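Local atomic coordinates of Ras-related protein Rab-21 (PDB entry 1Z08), a protein that is a Rab protein of the Ras family, built on the P-loop nucleotide-binding fold of small G proteins. Residues A[87-98]-A[126-137]. The protein carries 1 engineered substitution. Sequence-based numbering, arbitrary orientation.
Sequences DITDEDSFQKVK and ERHVSIQEAESY
Ile-88 O takes two backbone donors at once, His-128 N at 2.8 Å and Val-129 N at 3.0 Å, so one carbonyl pins the loop before helix 131-140. The branched side chain of Ile-88 lies against one face of the Arg-127 guanidinium, while Ile-131 CG1 covers the opposite face. Sandwiched between them, Arg-127 sends NH1 to Val-129 O (2.9 Å), and NE makes a salt bridge with Glu-124. Short oxygen-bearing side chains suit the N-caps: Asp-90 OD1 accepts from Ser-93 N, Ser-130 OG from Glu-133 N.

Farther along, Glu-133, extended with CG anti to the backbone N (chi1 -179°), fits as a knob among Glu-91, Phe-94, Gln-95 and Lys-98. Its OE2 meets the Phe-94 ring edge. An amide suits Gln-95: NE2 donates to Glu-133 OE2 (3.1 Å) and Glu-91 OE2 (2.8 Å), while OE1 accepts from Lys-98 NZ (3.1 Å) on a lone pair. Waters also link Glu-91 with Glu-133. Lys-98 CG lies over one face of Tyr-137, a CH-pi contact.

Beneath these polar groups, Phe-94 packs on Val-129 and Ala-134. Segments 91-98 and 131-137 run nearly parallel (12°) against the central sheet, Val-97 and Tyr-137 both touching Ile-116 of strand 113-119.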
ATOM      1  N   ASP A  87       1.963   7.388   7.349  1.00 10.74           N
ATOM      2  CA  ASP A  87       3.110   8.272   7.411  1.00 10.89           C
ATOM      3  C   ASP A  87       3.786   8.005   8.761  1.00 11.12           C
ATOM      4  O   ASP A  87       3.150   8.143   9.807  1.00 11.06           O
ATOM      5  CB  ASP A  87       2.582   9.713   7.321  1.00 11.03           C
ATOM      6  CG  ASP A  87       3.675  10.774   7.378  1.00 11.18           C
ATOM      7  OD1 ASP A  87       3.388  11.906   6.932  1.00 10.16           O
ATOM      8  OD2 ASP A  87       4.795  10.505   7.867  1.00 11.67           O
ATOM      9  N   ILE A  88       5.058   7.603   8.737  1.00 11.44           N
ATOM     10  CA  ILE A  88       5.773   7.252   9.980  1.00 12.09           C
ATOM     11  C   ILE A  88       5.949   8.435  10.940  1.00 12.31           C
ATOM     12  O   ILE A  88       6.227   8.236  12.126  1.00 12.42           O
ATOM     13  CB  ILE A  88       7.153   6.567   9.736  1.00 11.98           C
ATOM     14  CG1 ILE A  88       8.147   7.526   9.062  1.00 12.09           C
ATOM     15  CG2 ILE A  88       6.981   5.259   8.964  1.00 11.73           C
ATOM     16  CD1 ILE A  88       9.590   7.281   9.455  1.00 12.36           C
ATOM     17  N   THR A  89       5.794   9.652  10.421  1.00 12.79           N
ATOM     18  CA  THR A  89       5.885  10.873  11.224  1.00 13.56           C
ATOM     19  C   THR A  89       4.523  11.305  11.773  1.00 14.07           C
ATOM     20  O   THR A  89       4.430  12.276  12.530  1.00 14.27           O
ATOM     21  CB  THR A  89       6.489  12.058  10.413  1.00 13.52           C
ATOM     22  OG1 THR A  89       5.523  12.540   9.465  1.00 13.51           O
ATOM     23  CG2 THR A  89       7.759  11.635   9.686  1.00 13.59           C
ATOM     24  N   ASP A  90       3.469  10.587  11.391  1.00 14.47           N
ATOM     25  CA  ASP A  90       2.108  10.965  11.756  1.00 15.06           C
ATOM     26  C   ASP A  90       1.375   9.807  12.434  1.00 15.16           C
ATOM     27  O   ASP A  90       0.950   8.856  11.769  1.00 15.32           O
ATOM     28  CB  ASP A  90       1.346  11.448  10.514  1.00 15.35           C
ATOM     29  CG  ASP A  90       0.034  12.131  10.860  1.00 16.81           C
ATOM     30  OD1 ASP A  90      -0.942  11.427  11.177  1.00 17.42           O
ATOM     31  OD2 ASP A  90      -0.024  13.377  10.803  1.00 20.01           O
ATOM     32  N   GLU A  91       1.224   9.898  13.754  1.00 15.29           N
ATOM     33  CA  GLU A  91       0.563   8.844  14.533  1.00 15.72           C
ATOM     34  C   GLU A  91      -0.899   8.629  14.131  1.00 15.70           C
ATOM     35  O   GLU A  91      -1.358   7.489  14.047  1.00 15.85           O
ATOM     36  CB  GLU A  91       0.685   9.117  16.041  1.00 15.75           C
ATOM     37  CG  GLU A  91      -0.173   8.215  16.938  1.00 16.67           C
ATOM     38  CD  GLU A  91       0.289   6.757  16.997  1.00 17.79           C
ATOM     39  OE1 GLU A  91       1.252   6.375  16.297  1.00 18.27           O
ATOM     40  OE2 GLU A  91      -0.330   5.985  17.758  1.00 18.71           O
ATOM     41  N   ASP A  92      -1.616   9.723  13.878  1.00 15.98           N
ATOM     42  CA  ASP A  92      -3.019   9.661  13.450  1.00 16.17           C
ATOM     43  C   ASP A  92      -3.200   8.814  12.192  1.00 15.92           C
ATOM     44  O   ASP A  92      -4.167   8.049  12.078  1.00 15.67           O
ATOM     45  CB  ASP A  92      -3.575  11.068  13.212  1.00 16.68           C
ATOM     46  CG  ASP A  92      -3.785  11.846  14.500  1.00 18.23           C
ATOM     47  OD1 ASP A  92      -3.645  11.261  15.597  1.00 20.08           O
ATOM     48  OD2 ASP A  92      -4.099  13.054  14.407  1.00 20.35           O
ATOM     49  N   SER A  93      -2.260   8.949  11.256  1.00 15.51           N
ATOM     50  CA  SER A  93      -2.317   8.223   9.992  1.00 15.32           C
ATOM     51  C   SER A  93      -2.174   6.715  10.199  1.00 15.42           C
ATOM     52  O   SER A  93      -2.785   5.930   9.470  1.00 15.30           O
ATOM     53  CB  SER A  93      -1.268   8.744   9.001  1.00 15.18           C
ATOM     54  OG  SER A  93       0.035   8.289   9.317  1.00 14.29           O
ATOM     55  N   PHE A  94      -1.375   6.313  11.188  1.00 15.56           N
ATOM     56  CA  PHE A  94      -1.252   4.893  11.518  1.00 15.97           C
ATOM     57  C   PHE A  94      -2.523   4.335  12.152  1.00 16.37           C
ATOM     58  O   PHE A  94      -3.008   3.280  11.750  1.00 16.38           O
ATOM     59  CB  PHE A  94      -0.058   4.597  12.431  1.00 15.72           C
ATOM     60  CG  PHE A  94      -0.099   3.212  13.025  1.00 15.76           C
ATOM     61  CD1 PHE A  94       0.074   2.089  12.217  1.00 15.23           C
ATOM     62  CD2 PHE A  94      -0.353   3.029  14.382  1.00 16.00           C
ATOM     63  CE1 PHE A  94       0.008   0.807  12.753  1.00 16.01           C
ATOM     64  CE2 PHE A  94      -0.414   1.746  14.930  1.00 16.23           C
ATOM     65  CZ  PHE A  94      -0.235   0.637  14.117  1.00 15.66           C
ATOM     66  N   GLN A  95      -3.049   5.040  13.150  1.00 16.92           N
ATOM     67  CA  GLN A  95      -4.236   4.574  13.858  1.00 17.60           C
ATOM     68  C   GLN A  95      -5.449   4.450  12.931  1.00 18.04           C
ATOM     69  O   GLN A  95      -6.317   3.604  13.152  1.00 18.20           O
ATOM     70  CB  GLN A  95      -4.535   5.458  15.078  1.00 17.56           C
ATOM     71  CG  GLN A  95      -3.439   5.437  16.165  1.00 17.82           C
ATOM     72  CD  GLN A  95      -3.193   4.055  16.774  1.00 17.97           C
ATOM     73  OE1 GLN A  95      -4.086   3.205  16.811  1.00 17.92           O
ATOM     74  NE2 GLN A  95      -1.972   3.830  17.254  1.00 17.73           N
ATOM     75  N   LYS A  96      -5.477   5.266  11.876  1.00 18.47           N
ATOM     76  CA  LYS A  96      -6.540   5.235  10.863  1.00 19.06           C
ATOM     77  C   LYS A  96      -6.546   3.950  10.023  1.00 19.63           C
ATOM     78  O   LYS A  96      -7.594   3.542   9.513  1.00 19.71           O
ATOM     79  CB  LYS A  96      -6.448   6.462   9.961  1.00 18.95           C
ATOM     80  N   VAL A  97      -5.379   3.322   9.884  1.00 20.29           N
ATOM     81  CA  VAL A  97      -5.230   2.056   9.149  1.00 21.08           C
ATOM     82  C   VAL A  97      -6.142   0.951   9.704  1.00 21.45           C
ATOM     83  O   VAL A  97      -6.669   0.137   8.944  1.00 21.52           O
ATOM     84  CB  VAL A  97      -3.737   1.591   9.123  1.00 21.03           C
ATOM     85  CG1 VAL A  97      -3.598   0.125   8.722  1.00 21.55           C
ATOM     86  CG2 VAL A  97      -2.916   2.482   8.196  1.00 21.31           C
ATOM     87  N   LYS A  98      -6.337   0.953  11.022  1.00 22.05           N
ATOM     88  CA  LYS A  98      -7.146  -0.056  11.716  1.00 22.80           C
ATOM     89  C   LYS A  98      -8.602  -0.115  11.249  1.00 23.24           C
ATOM     90  O   LYS A  98      -9.182  -1.198  11.159  1.00 23.38           O
ATOM     91  CB  LYS A  98      -7.084   0.157  13.231  1.00 22.96           C
ATOM     92  CG  LYS A  98      -5.676   0.064  13.800  1.00 23.22           C
ATOM     93  CD  LYS A  98      -5.689   0.090  15.310  1.00 24.12           C
ATOM     94  CE  LYS A  98      -4.279   0.013  15.855  1.00 24.15           C
ATOM     95  NZ  LYS A  98      -4.273   0.132  17.335  1.00 25.32           N
ATOM     96  N   GLU A 126      12.173  12.088  12.349  1.00 16.96           N
ATOM     97  CA  GLU A 126      10.887  12.652  12.752  1.00 16.84           C
ATOM     98  C   GLU A 126       9.827  11.576  13.021  1.00 15.91           C
ATOM     99  O   GLU A 126       8.637  11.877  13.098  1.00 15.80           O
ATOM    100  CB  GLU A 126      10.382  13.637  11.687  1.00 16.77           C
ATOM    101  CG  GLU A 126      11.330  14.799  11.399  1.00 18.10           C
ATOM    102  CD  GLU A 126      10.945  15.575  10.148  1.00 18.43           C
ATOM    103  OE1 GLU A 126       9.786  16.033  10.055  1.00 20.63           O
ATOM    104  OE2 GLU A 126      11.806  15.726   9.255  1.00 21.72           O
ATOM    105  N   ARG A 127      10.262  10.327  13.168  1.00 15.25           N
ATOM    106  CA  ARG A 127       9.340   9.213  13.419  1.00 14.48           C
ATOM    107  C   ARG A 127       8.504   9.438  14.678  1.00 14.43           C
ATOM    108  O   ARG A 127       9.034   9.822  15.724  1.00 14.03           O
ATOM    109  CB  ARG A 127      10.104   7.888  13.523  1.00 14.55           C
ATOM    110  CG  ARG A 127       9.255   6.720  14.018  1.00 14.09           C
ATOM    111  CD  ARG A 127      10.024   5.407  14.029  1.00 13.96           C
ATOM    112  NE  ARG A 127      10.233   4.859  12.688  1.00 12.80           N
ATOM    113  CZ  ARG A 127       9.309   4.229  11.964  1.00 11.81           C
ATOM    114  NH1 ARG A 127       8.073   4.060  12.426  1.00 10.97           N
ATOM    115  NH2 ARG A 127       9.627   3.762  10.764  1.00 12.17           N
ATOM    116  N   HIS A 128       7.200   9.203  14.563  1.00 14.15           N
ATOM    117  CA  HIS A 128       6.295   9.257  15.711  1.00 14.35           C
ATOM    118  C   HIS A 128       5.461   7.986  15.871  1.00 13.68           C
ATOM    119  O   HIS A 128       4.787   7.804  16.887  1.00 13.97           O
ATOM    120  CB  HIS A 128       5.387  10.484  15.632  1.00 14.67           C
ATOM    121  CG  HIS A 128       6.117  11.775  15.812  1.00 16.84           C
ATOM    122  ND1 HIS A 128       6.739  12.117  16.993  1.00 19.30           N
ATOM    123  CD2 HIS A 128       6.336  12.803  14.959  1.00 18.62           C
ATOM    124  CE1 HIS A 128       7.308  13.302  16.861  1.00 19.63           C
ATOM    125  NE2 HIS A 128       7.077  13.740  15.637  1.00 19.45           N
ATOM    126  N   VAL A 129       5.510   7.114  14.867  1.00 12.84           N
ATOM    127  CA  VAL A 129       4.828   5.821  14.945  1.00 12.00           C
ATOM    128  C   VAL A 129       5.790   4.756  15.466  1.00 11.56           C
ATOM    129  O   VAL A 129       6.941   4.700  15.044  1.00 11.68           O
ATOM    130  CB  VAL A 129       4.256   5.391  13.570  1.00 11.99           C
ATOM    131  CG1 VAL A 129       3.592   4.015  13.661  1.00 12.16           C
ATOM    132  CG2 VAL A 129       3.262   6.424  13.064  1.00 11.50           C
ATOM    133  N   SER A 130       5.306   3.924  16.387  1.00 10.88           N
ATOM    134  CA  SER A 130       6.075   2.805  16.921  1.00 10.41           C
ATOM    135  C   SER A 130       6.182   1.685  15.882  1.00 10.35           C
ATOM    136  O   SER A 130       5.164   1.126  15.468  1.00 10.09           O
ATOM    137  CB  SER A 130       5.408   2.277  18.200  1.00 10.35           C
ATOM    138  OG  SER A 130       5.881   0.984  18.540  1.00  9.48           O
ATOM    139  N   ILE A 131       7.406   1.365  15.461  1.00 10.15           N
ATOM    140  CA  ILE A 131       7.636   0.239  14.544  1.00 10.26           C
ATOM    141  C   ILE A 131       7.097  -1.050  15.161  1.00 10.04           C
ATOM    142  O   ILE A 131       6.423  -1.837  14.492  1.00  9.96           O
ATOM    143  CB  ILE A 131       9.134   0.054  14.192  1.00 10.20           C
ATOM    144  CG1 ILE A 131       9.648   1.243  13.372  1.00 10.34           C
ATOM    145  CG2 ILE A 131       9.362  -1.261  13.421  1.00 10.44           C
ATOM    146  CD1 ILE A 131      11.127   1.184  13.036  1.00 10.71           C
ATOM    147  N   GLN A 132       7.382  -1.245  16.445  1.00  9.76           N
ATOM    148  CA  GLN A 132       6.970  -2.458  17.141  1.00 10.03           C
ATOM    149  C   GLN A 132       5.452  -2.604  17.210  1.00  9.90           C
ATOM    150  O   GLN A 132       4.930  -3.699  16.988  1.00  9.74           O
ATOM    151  CB  GLN A 132       7.617  -2.535  18.529  1.00 10.19           C
ATOM    152  CG  GLN A 132       9.149  -2.622  18.472  1.00 11.34           C
ATOM    153  CD  GLN A 132       9.642  -3.820  17.680  1.00 13.63           C
ATOM    154  OE1 GLN A 132       9.509  -4.963  18.115  1.00 15.61           O
ATOM    155  NE2 GLN A 132      10.217  -3.562  16.510  1.00 14.57           N
ATOM    156  N   GLU A 133       4.755  -1.506  17.496  1.00  9.81           N
ATOM    157  CA  GLU A 133       3.292  -1.499  17.508  1.00 10.19           C
ATOM    158  C   GLU A 133       2.721  -1.803  16.122  1.00 10.24           C
ATOM    159  O   GLU A 133       1.789  -2.604  15.992  1.00 10.17           O
ATOM    160  CB  GLU A 133       2.748  -0.157  18.018  1.00 10.21           C
ATOM    161  CG  GLU A 133       1.215  -0.093  18.069  1.00 10.20           C
ATOM    162  CD  GLU A 133       0.673   1.255  18.523  1.00 10.31           C
ATOM    163  OE1 GLU A 133       1.467   2.181  18.772  1.00 11.09           O
ATOM    164  OE2 GLU A 133      -0.565   1.385  18.631  1.00 11.00           O
ATOM    165  N   ALA A 134       3.281  -1.159  15.096  1.00 10.32           N
ATOM    166  CA  ALA A 134       2.815  -1.337  13.715  1.00 10.60           C
ATOM    167  C   ALA A 134       3.005  -2.766  13.218  1.00 10.77           C
ATOM    168  O   ALA A 134       2.092  -3.349  12.621  1.00 10.69           O
ATOM    169  CB  ALA A 134       3.509  -0.349  12.784  1.00 10.75           C
ATOM    170  N   GLU A 135       4.187  -3.325  13.469  1.00 10.98           N
ATOM    171  CA  GLU A 135       4.504  -4.693  13.062  1.00 11.63           C
ATOM    172  C   GLU A 135       3.648  -5.701  13.818  1.00 11.29           C
ATOM    173  O   GLU A 135       3.093  -6.626  13.214  1.00 10.93           O
ATOM    174  CB  GLU A 135       5.989  -4.998  13.265  1.00 11.60           C
ATOM    175  CG  GLU A 135       6.902  -4.292  12.275  1.00 12.77           C
ATOM    176  CD  GLU A 135       8.346  -4.722  12.392  1.00 13.33           C
ATOM    177  OE1 GLU A 135       8.688  -5.456  13.347  1.00 16.59           O
ATOM    178  OE2 GLU A 135       9.146  -4.315  11.526  1.00 16.64           O
ATOM    179  N   SER A 136       3.538  -5.504  15.134  1.00 11.07           N
ATOM    180  CA  SER A 136       2.688  -6.337  15.986  1.00 11.14           C
ATOM    181  C   SER A 136       1.240  -6.317  15.502  1.00 11.29           C
ATOM    182  O   SER A 136       0.615  -7.374  15.361  1.00 11.45           O
ATOM    183  CB  SER A 136       2.758  -5.878  17.447  1.00 11.29           C
ATOM    184  OG  SER A 136       1.814  -6.580  18.241  1.00 10.75           O
ATOM    185  N   TYR A 137       0.718  -5.121  15.232  1.00 11.31           N
ATOM    186  CA  TYR A 137      -0.645  -4.997  14.734  1.00 11.51           C
ATOM    187  C   TYR A 137      -0.814  -5.741  13.411  1.00 11.53           C
ATOM    188  O   TYR A 137      -1.763  -6.510  13.246  1.00 11.13           O
ATOM    189  CB  TYR A 137      -1.082  -3.530  14.594  1.00 11.74           C
ATOM    190  CG  TYR A 137      -2.442  -3.415  13.952  1.00 12.11           C
ATOM    191  CD1 TYR A 137      -3.596  -3.755  14.658  1.00 12.62           C
ATOM    192  CD2 TYR A 137      -2.575  -3.009  12.623  1.00 11.97           C
ATOM    193  CE1 TYR A 137      -4.852  -3.673  14.063  1.00 13.11           C
ATOM    194  CE2 TYR A 137      -3.827  -2.927  12.020  1.00 12.75           C
ATOM    195  CZ  TYR A 137      -4.957  -3.261  12.746  1.00 12.82           C
ATOM    196  OH  TYR A 137      -6.199  -3.178  12.158  1.00 13.74           O
TER
HETATM  197  O   HOH W   1       2.656   4.303  17.198  1.00 13.13           O
HETATM  198  O   HOH W   2       0.592   4.453  19.848  1.00 22.74           O
HETATM  199  O   HOH W   3       3.304   6.365  18.847  1.00 26.05           O
HETATM  200  O   HOH W   4      -2.004  -0.721  18.226  1.00 22.72           O